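Local atomic coordinates of putative uncharacterized protein (Pseudomonas phage 201phi2-1, PDB entry 3R4V), a protein that is of unknown function but belongs to the phage tubulin-like family, with a tubulin-type fold that holds guanosine-5'-diphosphate. Residues Lys110-Ser115 / Trp194-Asp199; His189-Trp194 / Ser228-Tyr233. All blocks are in the same frame, centred on the assembly; numbering follows the deposited sequence.

Interaction 1 of 2, residues Lys110-Ser115 / Trp194-Asp199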
ATOM      1  N   LYS A 110      -4.429 -15.171  -9.207  1.00 30.06           N
ATOM      2  CA  LYS A 110      -5.873 -14.925  -9.108  1.00 31.37           C
ATOM      3  C   LYS A 110      -6.290 -14.670  -7.661  1.00 30.32           C
ATOM      4  O   LYS A 110      -7.402 -14.998  -7.248  1.00 27.22           O
ATOM      5  CB  LYS A 110      -6.671 -16.085  -9.715  1.00 31.51           C
ATOM      6  CG  LYS A 110      -6.314 -16.367 -11.169  1.00 38.60           C
ATOM      7  CD  LYS A 110      -6.258 -15.069 -11.968  1.00 36.85           C
ATOM      8  CE  LYS A 110      -6.853 -15.223 -13.351  1.00 42.94           C
ATOM      9  NZ  LYS A 110      -6.828 -13.926 -14.090  1.00 43.84           N
ATOM     10  N   ALA A 111      -5.381 -14.066  -6.904  1.00 26.56           N
ATOM     11  CA  ALA A 111      -5.592 -13.801  -5.481  1.00 31.62           C
ATOM     12  C   ALA A 111      -6.521 -12.633  -5.130  1.00 29.94           C
ATOM     13  O   ALA A 111      -6.738 -11.696  -5.922  1.00 23.69           O
ATOM     14  CB  ALA A 111      -4.249 -13.610  -4.787  1.00 28.67           C
ATOM     15  N   SER A 112      -7.068 -12.713  -3.920  1.00 26.65           N
ATOM     16  CA  SER A 112      -7.799 -11.621  -3.295  1.00 25.50           C
ATOM     17  C   SER A 112      -6.852 -10.912  -2.338  1.00 23.84           C
ATOM     18  O   SER A 112      -6.255 -11.543  -1.461  1.00 23.77           O
ATOM     19  CB  SER A 112      -8.984 -12.169  -2.493  1.00 25.21           C
ATOM     20  OG  SER A 112      -9.901 -12.865  -3.318  1.00 29.08           O
ATOM     21  N   PHE A 113      -6.699  -9.607  -2.500  1.00 19.64           N
ATOM     22  CA  PHE A 113      -5.762  -8.886  -1.655  1.00 19.41           C
ATOM     23  C   PHE A 113      -6.064  -7.395  -1.646  1.00 17.57           C
ATOM     24  O   PHE A 113      -6.744  -6.880  -2.533  1.00 16.98           O
ATOM     25  CB  PHE A 113      -4.305  -9.157  -2.100  1.00 16.11           C
ATOM     26  CG  PHE A 113      -4.034  -8.765  -3.532  1.00 13.96           C
ATOM     27  CD1 PHE A 113      -3.617  -7.475  -3.843  1.00 19.11           C
ATOM     28  CD2 PHE A 113      -4.206  -9.681  -4.566  1.00 24.08           C
ATOM     29  CE1 PHE A 113      -3.362  -7.108  -5.177  1.00 22.23           C
ATOM     30  CE2 PHE A 113      -3.965  -9.329  -5.892  1.00 27.01           C
ATOM     31  CZ  PHE A 113      -3.544  -8.037  -6.199  1.00 24.35           C
ATOM     32  N   VAL A 114      -5.589  -6.717  -0.611  1.00 15.53           N
ATOM     33  CA  VAL A 114      -5.582  -5.256  -0.579  1.00 18.16           C
ATOM     34  C   VAL A 114      -4.200  -4.764  -0.188  1.00 17.46           C
ATOM     35  O   VAL A 114      -3.407  -5.524   0.364  1.00 21.69           O
ATOM     36  CB  VAL A 114      -6.629  -4.657   0.390  1.00 16.87           C
ATOM     37  CG1 VAL A 114      -8.044  -5.089  -0.022  1.00 17.02           C
ATOM     38  CG2 VAL A 114      -6.334  -5.047   1.849  1.00 20.77           C
ATOM     39  N   SER A 115      -3.903  -3.499  -0.488  1.00 14.38           N
ATOM     40  CA  SER A 115      -2.592  -2.940  -0.142  1.00 18.45           C
ATOM     41  C   SER A 115      -2.749  -1.727   0.748  1.00 18.01           C
ATOM     42  O   SER A 115      -3.756  -1.035   0.689  1.00 19.49           O
ATOM     43  CB  SER A 115      -1.858  -2.511  -1.413  1.00 17.00           C
ATOM     44  OG  SER A 115      -1.692  -3.620  -2.286  1.00 17.54           O
ATOM     45  N   TRP A 194     -15.906  -9.404  -3.135  1.00 23.83           N
ATOM     46  CA  TRP A 194     -15.897  -8.020  -2.702  1.00 21.56           C
ATOM     47  C   TRP A 194     -14.728  -7.286  -3.334  1.00 24.71           C
ATOM     48  O   TRP A 194     -14.899  -6.213  -3.904  1.00 21.36           O
ATOM     49  CB  TRP A 194     -15.799  -7.938  -1.171  1.00 21.04           C
ATOM     50  CG  TRP A 194     -15.353  -6.616  -0.612  1.00 20.05           C
ATOM     51  CD1 TRP A 194     -16.025  -5.429  -0.663  1.00 24.57           C
ATOM     52  CD2 TRP A 194     -14.142  -6.363   0.111  1.00 20.98           C
ATOM     53  NE1 TRP A 194     -15.299  -4.446  -0.015  1.00 21.43           N
ATOM     54  CE2 TRP A 194     -14.139  -4.997   0.465  1.00 18.00           C
ATOM     55  CE3 TRP A 194     -13.056  -7.160   0.487  1.00 19.63           C
ATOM     56  CZ2 TRP A 194     -13.090  -4.408   1.177  1.00 19.09           C
ATOM     57  CZ3 TRP A 194     -12.014  -6.578   1.198  1.00 24.16           C
ATOM     58  CH2 TRP A 194     -12.037  -5.218   1.535  1.00 18.94           C
ATOM     59  N   VAL A 195     -13.534  -7.861  -3.224  1.00 20.81           N
ATOM     60  CA  VAL A 195     -12.331  -7.143  -3.645  1.00 20.37           C
ATOM     61  C   VAL A 195     -11.991  -7.361  -5.129  1.00 20.95           C
ATOM     62  O   VAL A 195     -11.426  -6.468  -5.782  1.00 23.05           O
ATOM     63  CB  VAL A 195     -11.122  -7.471  -2.726  1.00 20.89           C
ATOM     64  CG1 VAL A 195     -10.621  -8.897  -2.951  1.00 21.71           C
ATOM     65  CG2 VAL A 195     -10.020  -6.463  -2.957  1.00 19.97           C
ATOM     66  N   ARG A 196     -12.347  -8.533  -5.659  1.00 21.27           N
ATOM     67  CA  ARG A 196     -12.209  -8.828  -7.089  1.00 20.69           C
ATOM     68  C   ARG A 196     -13.552  -8.595  -7.794  1.00 22.77           C
ATOM     69  O   ARG A 196     -14.067  -9.480  -8.486  1.00 26.35           O
ATOM     70  CB  ARG A 196     -11.777 -10.279  -7.296  1.00 25.19           C
ATOM     71  CG  ARG A 196     -10.428 -10.657  -6.672  1.00 24.01           C
ATOM     72  CD  ARG A 196     -10.116 -12.150  -6.945  1.00 28.72           C
ATOM     73  NE  ARG A 196     -10.108 -12.413  -8.382  1.00 27.49           N
ATOM     74  CZ  ARG A 196      -9.044 -12.229  -9.153  1.00 29.87           C
ATOM     75  NH1 ARG A 196      -7.900 -11.839  -8.608  1.00 26.62           N
ATOM     76  NH2 ARG A 196      -9.114 -12.446 -10.458  1.00 33.14           N
ATOM     77  N   PHE A 197     -14.127  -7.411  -7.601  1.00 23.25           N
ATOM     78  CA  PHE A 197     -15.507  -7.174  -8.025  1.00 24.38           C
ATOM     79  C   PHE A 197     -15.722  -7.245  -9.537  1.00 24.85           C
ATOM     80  O   PHE A 197     -16.829  -7.494  -9.981  1.00 26.32           O
ATOM     81  CB  PHE A 197     -16.069  -5.869  -7.441  1.00 23.91           C
ATOM     82  CG  PHE A 197     -15.266  -4.642  -7.790  1.00 19.97           C
ATOM     83  CD1 PHE A 197     -15.464  -3.990  -9.004  1.00 23.91           C
ATOM     84  CD2 PHE A 197     -14.323  -4.133  -6.900  1.00 20.22           C
ATOM     85  CE1 PHE A 197     -14.730  -2.860  -9.342  1.00 19.74           C
ATOM     86  CE2 PHE A 197     -13.590  -2.994  -7.220  1.00 19.79           C
ATOM     87  CZ  PHE A 197     -13.793  -2.354  -8.438  1.00 19.88           C
ATOM     88  N   THR A 198     -14.677  -7.016 -10.326  1.00 22.28           N
ATOM     89  CA  THR A 198     -14.804  -7.123 -11.788  1.00 27.01           C
ATOM     90  C   THR A 198     -14.972  -8.562 -12.287  1.00 30.04           C
ATOM     91  O   THR A 198     -15.318  -8.780 -13.447  1.00 33.14           O
ATOM     92  CB  THR A 198     -13.586  -6.529 -12.508  1.00 21.95           C
ATOM     93  OG1 THR A 198     -12.400  -7.040 -11.901  1.00 27.50           O
ATOM     94  CG2 THR A 198     -13.578  -5.006 -12.410  1.00 27.34           C
ATOM     95  N   ASP A 199     -14.725  -9.547 -11.430  1.00 26.27           N
ATOM     96  CA  ASP A 199     -14.851 -10.941 -11.859  1.00 28.01           C
ATOM     97  C   ASP A 199     -16.293 -11.253 -12.259  1.00 33.45           C
ATOM     98  O   ASP A 199     -16.537 -11.915 -13.271  1.00 39.89           O
ATOM     99  CB  ASP A 199     -14.398 -11.903 -10.755  1.00 36.52           C
ATOM    100  CG  ASP A 199     -12.897 -12.133 -10.753  1.00 37.01           C
ATOM    101  OD1 ASP A 199     -12.193 -11.477 -11.548  1.00 36.95           O
ATOM    102  OD2 ASP A 199     -12.426 -12.964  -9.946  1.00 34.31           O
TER
HETATM  103  O   HOH W   1      -8.325 -11.128 -13.175  1.00 34.45           O
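Arg196 reaches across to the loop ahead of strand 113-119 and donates from NH1 to the carbonyl oxygen of Ala111, NH1 to O 2.9 Å. That oxygen lies close to the guanidinium plane, whereas the donor stands above the carbonyl plane, 43° out of it. The carbonyl group of Lys110 lies over one face of the guanidinium, offset toward its rim, with Lys110 C 3.4 Å from Arg196 NH1. One residue back, the methyls of Val195 meet the last loop residue and the first strand residues: CG1 rests on Ser112 CB at 3.7 Å, and CG2 touches Val114 CG1 at 3.8 Å while also lying against Phe113 O.

A second shell fixes the arginine. Its chain is extended at chi2 (180°) and turns at chi3 (58°), which brings NE round to Asp199, where a salt bridge joins Arg196 NE to Asp199 OD2 at 2.9 Å. Asp199 probably offsets part of the arginine's charge, which should ease the approach of Lys110 NZ, 4.5 Å from Arg196 NH2; a water accepts weakly from both nitrogens. Leu146 also packs on Arg196, and Val149 of strand 148-154 on Val195.

Lys110 closes helix 95-108 with a Schellman motif, and Arg196 is the first residue to leave helix 188-195. The contact thus sets a helix-to-strand connection of the parallel alpha/beta nucleotide-binding half against a helix end in the C-terminal domain of a tubulin-like fold.

Interaction 2 of 2, residues His189-Trp194 / Ser228-Tyr233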
ATOM      1  N   HIS A 189     -15.490 -16.831  -0.330  1.00 34.22           N
ATOM      2  CA  HIS A 189     -15.947 -16.398  -1.641  1.00 37.21           C
ATOM      3  C   HIS A 189     -16.588 -15.016  -1.588  1.00 40.83           C
ATOM      4  O   HIS A 189     -16.495 -14.250  -2.547  1.00 37.94           O
ATOM      5  CB  HIS A 189     -16.903 -17.428  -2.240  1.00 49.69           C
ATOM      6  CG  HIS A 189     -16.288 -18.783  -2.402  1.00 63.56           C
ATOM      7  ND1 HIS A 189     -16.628 -19.855  -1.605  1.00 72.53           N
ATOM      8  CD2 HIS A 189     -15.331 -19.231  -3.248  1.00 67.31           C
ATOM      9  CE1 HIS A 189     -15.919 -20.911  -1.967  1.00 75.62           C
ATOM     10  NE2 HIS A 189     -15.124 -20.558  -2.962  1.00 71.83           N
ATOM     11  N   ASP A 190     -17.223 -14.694  -0.465  1.00 37.48           N
ATOM     12  CA  ASP A 190     -17.799 -13.369  -0.275  1.00 32.07           C
ATOM     13  C   ASP A 190     -16.694 -12.316  -0.281  1.00 29.95           C
ATOM     14  O   ASP A 190     -16.809 -11.294  -0.947  1.00 29.84           O
ATOM     15  CB  ASP A 190     -18.580 -13.298   1.036  1.00 35.52           C
ATOM     16  CG  ASP A 190     -19.824 -14.168   1.023  1.00 45.81           C
ATOM     17  OD1 ASP A 190     -20.409 -14.366  -0.065  1.00 41.63           O
ATOM     18  OD2 ASP A 190     -20.223 -14.651   2.104  1.00 47.77           O
ATOM     19  N   VAL A 191     -15.622 -12.580   0.459  1.00 28.20           N
ATOM     20  CA  VAL A 191     -14.479 -11.670   0.486  1.00 29.76           C
ATOM     21  C   VAL A 191     -13.848 -11.537  -0.897  1.00 25.34           C
ATOM     22  O   VAL A 191     -13.571 -10.422  -1.347  1.00 26.98           O
ATOM     23  CB  VAL A 191     -13.421 -12.110   1.516  1.00 28.38           C
ATOM     24  CG1 VAL A 191     -12.146 -11.280   1.377  1.00 26.87           C
ATOM     25  CG2 VAL A 191     -13.993 -12.008   2.932  1.00 29.15           C
ATOM     26  N   ALA A 192     -13.649 -12.663  -1.579  1.00 35.33           N
ATOM     27  CA  ALA A 192     -13.045 -12.646  -2.916  1.00 31.57           C
ATOM     28  C   ALA A 192     -13.863 -11.780  -3.862  1.00 32.89           C
ATOM     29  O   ALA A 192     -13.317 -10.943  -4.581  1.00 32.20           O
ATOM     30  CB  ALA A 192     -12.897 -14.069  -3.478  1.00 28.61           C
ATOM     31  N   ASN A 193     -15.179 -11.963  -3.855  1.00 29.21           N
ATOM     32  CA  ASN A 193     -16.030 -11.205  -4.765  1.00 32.55           C
ATOM     33  C   ASN A 193     -16.241  -9.745  -4.378  1.00 28.63           C
ATOM     34  O   ASN A 193     -16.703  -8.947  -5.199  1.00 25.45           O
ATOM     35  CB  ASN A 193     -17.356 -11.916  -4.988  1.00 40.93           C
ATOM     36  CG  ASN A 193     -17.196 -13.153  -5.844  1.00 47.37           C
ATOM     37  OD1 ASN A 193     -16.625 -13.094  -6.940  1.00 43.26           O
ATOM     38  ND2 ASN A 193     -17.656 -14.283  -5.336  1.00 50.59           N
ATOM     39  N   TRP A 194     -15.906  -9.404  -3.135  1.00 23.83           N
ATOM     40  CA  TRP A 194     -15.897  -8.020  -2.702  1.00 21.56           C
ATOM     41  C   TRP A 194     -14.728  -7.286  -3.334  1.00 24.71           C
ATOM     42  O   TRP A 194     -14.899  -6.213  -3.904  1.00 21.36           O
ATOM     43  CB  TRP A 194     -15.799  -7.938  -1.171  1.00 21.04           C
ATOM     44  CG  TRP A 194     -15.353  -6.616  -0.612  1.00 20.05           C
ATOM     45  CD1 TRP A 194     -16.025  -5.429  -0.663  1.00 24.57           C
ATOM     46  CD2 TRP A 194     -14.142  -6.363   0.111  1.00 20.98           C
ATOM     47  NE1 TRP A 194     -15.299  -4.446  -0.015  1.00 21.43           N
ATOM     48  CE2 TRP A 194     -14.139  -4.997   0.465  1.00 18.00           C
ATOM     49  CE3 TRP A 194     -13.056  -7.160   0.487  1.00 19.63           C
ATOM     50  CZ2 TRP A 194     -13.090  -4.408   1.177  1.00 19.09           C
ATOM     51  CZ3 TRP A 194     -12.014  -6.578   1.198  1.00 24.16           C
ATOM     52  CH2 TRP A 194     -12.037  -5.218   1.535  1.00 18.94           C
ATOM     53  N   SER A 228     -18.084  -1.307  -3.911  1.00 18.88           N
ATOM     54  CA  SER A 228     -18.197  -2.625  -3.300  1.00 19.61           C
ATOM     55  C   SER A 228     -17.987  -2.503  -1.794  1.00 24.37           C
ATOM     56  O   SER A 228     -17.000  -1.924  -1.348  1.00 20.01           O
ATOM     57  CB  SER A 228     -17.150  -3.556  -3.932  1.00 20.48           C
ATOM     58  OG  SER A 228     -17.260  -4.883  -3.476  1.00 23.74           O
ATOM     59  N   GLN A 229     -18.894  -3.078  -1.014  1.00 19.42           N
ATOM     60  CA  GLN A 229     -18.978  -2.766   0.408  1.00 22.96           C
ATOM     61  C   GLN A 229     -19.059  -4.055   1.213  1.00 27.06           C
ATOM     62  O   GLN A 229     -19.803  -4.962   0.853  1.00 29.97           O
ATOM     63  CB  GLN A 229     -20.268  -1.980   0.610  1.00 32.45           C
ATOM     64  CG  GLN A 229     -20.374  -1.087   1.818  1.00 42.79           C
ATOM     65  CD  GLN A 229     -21.520  -0.109   1.636  1.00 49.47           C
ATOM     66  OE1 GLN A 229     -21.393   0.884   0.916  1.00 48.61           O
ATOM     67  NE2 GLN A 229     -22.666  -0.417   2.240  1.00 44.46           N
ATOM     68  N   LEU A 230     -18.301  -4.134   2.301  1.00 23.66           N
ATOM     69  CA  LEU A 230     -18.427  -5.249   3.241  1.00 24.73           C
ATOM     70  C   LEU A 230     -18.599  -4.666   4.640  1.00 26.06           C
ATOM     71  O   LEU A 230     -17.798  -3.836   5.054  1.00 27.78           O
ATOM     72  CB  LEU A 230     -17.173  -6.112   3.180  1.00 28.07           C
ATOM     73  CG  LEU A 230     -17.336  -7.626   3.182  1.00 39.98           C
ATOM     74  CD1 LEU A 230     -16.154  -8.284   2.499  1.00 31.89           C
ATOM     75  CD2 LEU A 230     -17.486  -8.127   4.611  1.00 42.99           C
ATOM     76  N   SER A 231     -19.647  -5.080   5.355  1.00 23.14           N
ATOM     77  CA  SER A 231     -19.901  -4.583   6.709  1.00 26.17           C
ATOM     78  C   SER A 231     -19.855  -5.707   7.739  1.00 30.60           C
ATOM     79  O   SER A 231     -20.416  -6.776   7.515  1.00 30.30           O
ATOM     80  CB  SER A 231     -21.263  -3.881   6.780  1.00 29.05           C
ATOM     81  OG  SER A 231     -21.260  -2.704   5.982  1.00 31.83           O
ATOM     82  N   LEU A 232     -19.168  -5.463   8.858  1.00 28.83           N
ATOM     83  CA  LEU A 232     -19.182  -6.388   9.986  1.00 30.45           C
ATOM     84  C   LEU A 232     -19.951  -5.776  11.147  1.00 31.98           C
ATOM     85  O   LEU A 232     -19.756  -4.610  11.474  1.00 31.82           O
ATOM     86  CB  LEU A 232     -17.760  -6.713  10.437  1.00 25.53           C
ATOM     87  CG  LEU A 232     -16.881  -7.434   9.405  1.00 28.71           C
ATOM     88  CD1 LEU A 232     -15.493  -7.680   9.971  1.00 28.98           C
ATOM     89  CD2 LEU A 232     -17.538  -8.743   8.975  1.00 29.11           C
ATOM     90  N   TYR A 233     -20.818  -6.565  11.774  1.00 29.98           N
ATOM     91  CA  TYR A 233     -21.581  -6.086  12.919  1.00 35.15           C
ATOM     92  C   TYR A 233     -21.466  -7.057  14.083  1.00 37.45           C
ATOM     93  O   TYR A 233     -21.597  -8.265  13.902  1.00 36.28           O
ATOM     94  CB  TYR A 233     -23.065  -5.947  12.566  1.00 35.74           C
ATOM     95  CG  TYR A 233     -23.422  -4.861  11.569  1.00 36.11           C
ATOM     96  CD1 TYR A 233     -23.603  -3.549  11.981  1.00 38.07           C
ATOM     97  CD2 TYR A 233     -23.607  -5.157  10.227  1.00 32.57           C
ATOM     98  CE1 TYR A 233     -23.952  -2.556  11.085  1.00 38.25           C
ATOM     99  CE2 TYR A 233     -23.961  -4.171   9.315  1.00 32.84           C
ATOM    100  CZ  TYR A 233     -24.128  -2.871   9.753  1.00 34.29           C
ATOM    101  OH  TYR A 233     -24.472  -1.880   8.866  1.00 37.77           O
TER
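Ser228 and Trp194 are linked by two hydrogen bonds of unequal quality. Ser228 OG donates to the backbone carbonyl of Trp194, OG to O 2.7 Å, meeting that oxygen in the carbonyl plane on a lone pair. With OG anti to the serine backbone N (chi1 -175°), the hydroxyl is held out towards the last turn of helix 188-195, and Ser228 OG also comes within 3.1 Å of Trp194 CD1. The return bond is weak: Trp194 NE1 lies 3.3 Å from Ser228 O. NE1 makes another weak bond, to Phe267 O on strand 264-270, so the buried indole N-H is shared between two carbonyls of adjacent strands.

Gln229 N sits at the edge of the indole, near its plane, while Leu230 occupies a face. Its CB makes a CH-pi contact with the five-membered ring of Trp194, 4.0 Å from the centroid and 7° off the normal, and its CD1 approaches Trp194 CG at 3.6 Å. That methyl also reaches Val191 CG2 at 4.3 Å, bridging one turn of the helix. Leu178 of helix 161-178 packs against both Trp194 and Leu230.

Other polar groups of these segments are satisfied away from the interface. Asp190 forms a salt bridge through OD1 to Lys249 and accepts through OD2 from Asp187 N, while Ser231 OG is bonded to His266. The strand backbone pairs on its two sides with strands 264-270 and 247-252.

Helix and strand run at 144°, their axes 9.1 Å apart. A helix thus packs on a mixed sheet, in keeping with the layered alpha/beta C-terminal domain of tubulin-like proteins, and here Trp194 fills the interface.

From the N terminus, the chain passes through 110-115 into the rest of strand 113-119, then runs through strand 148-154 and helix 161-178 before 194-199 returns to close the longer loop of interaction 1. Interaction 2 starts within that span, at 189-194, and closes when strand 228-233 arrives beyond it, so the two contacts cross rather than nest. Trp194 belongs to both, and their centres lie about 10 Å apart. Helix 188-195 is therefore the common piece: interaction 1 ties its C-terminal end to strand 113-119 in the parallel region of the sheet, and interaction 2 ties it to strand 228-233 in the C-terminal region. Ser112 OG and Ala192 CA, 3.2 Å apart, also bring the two contacts together.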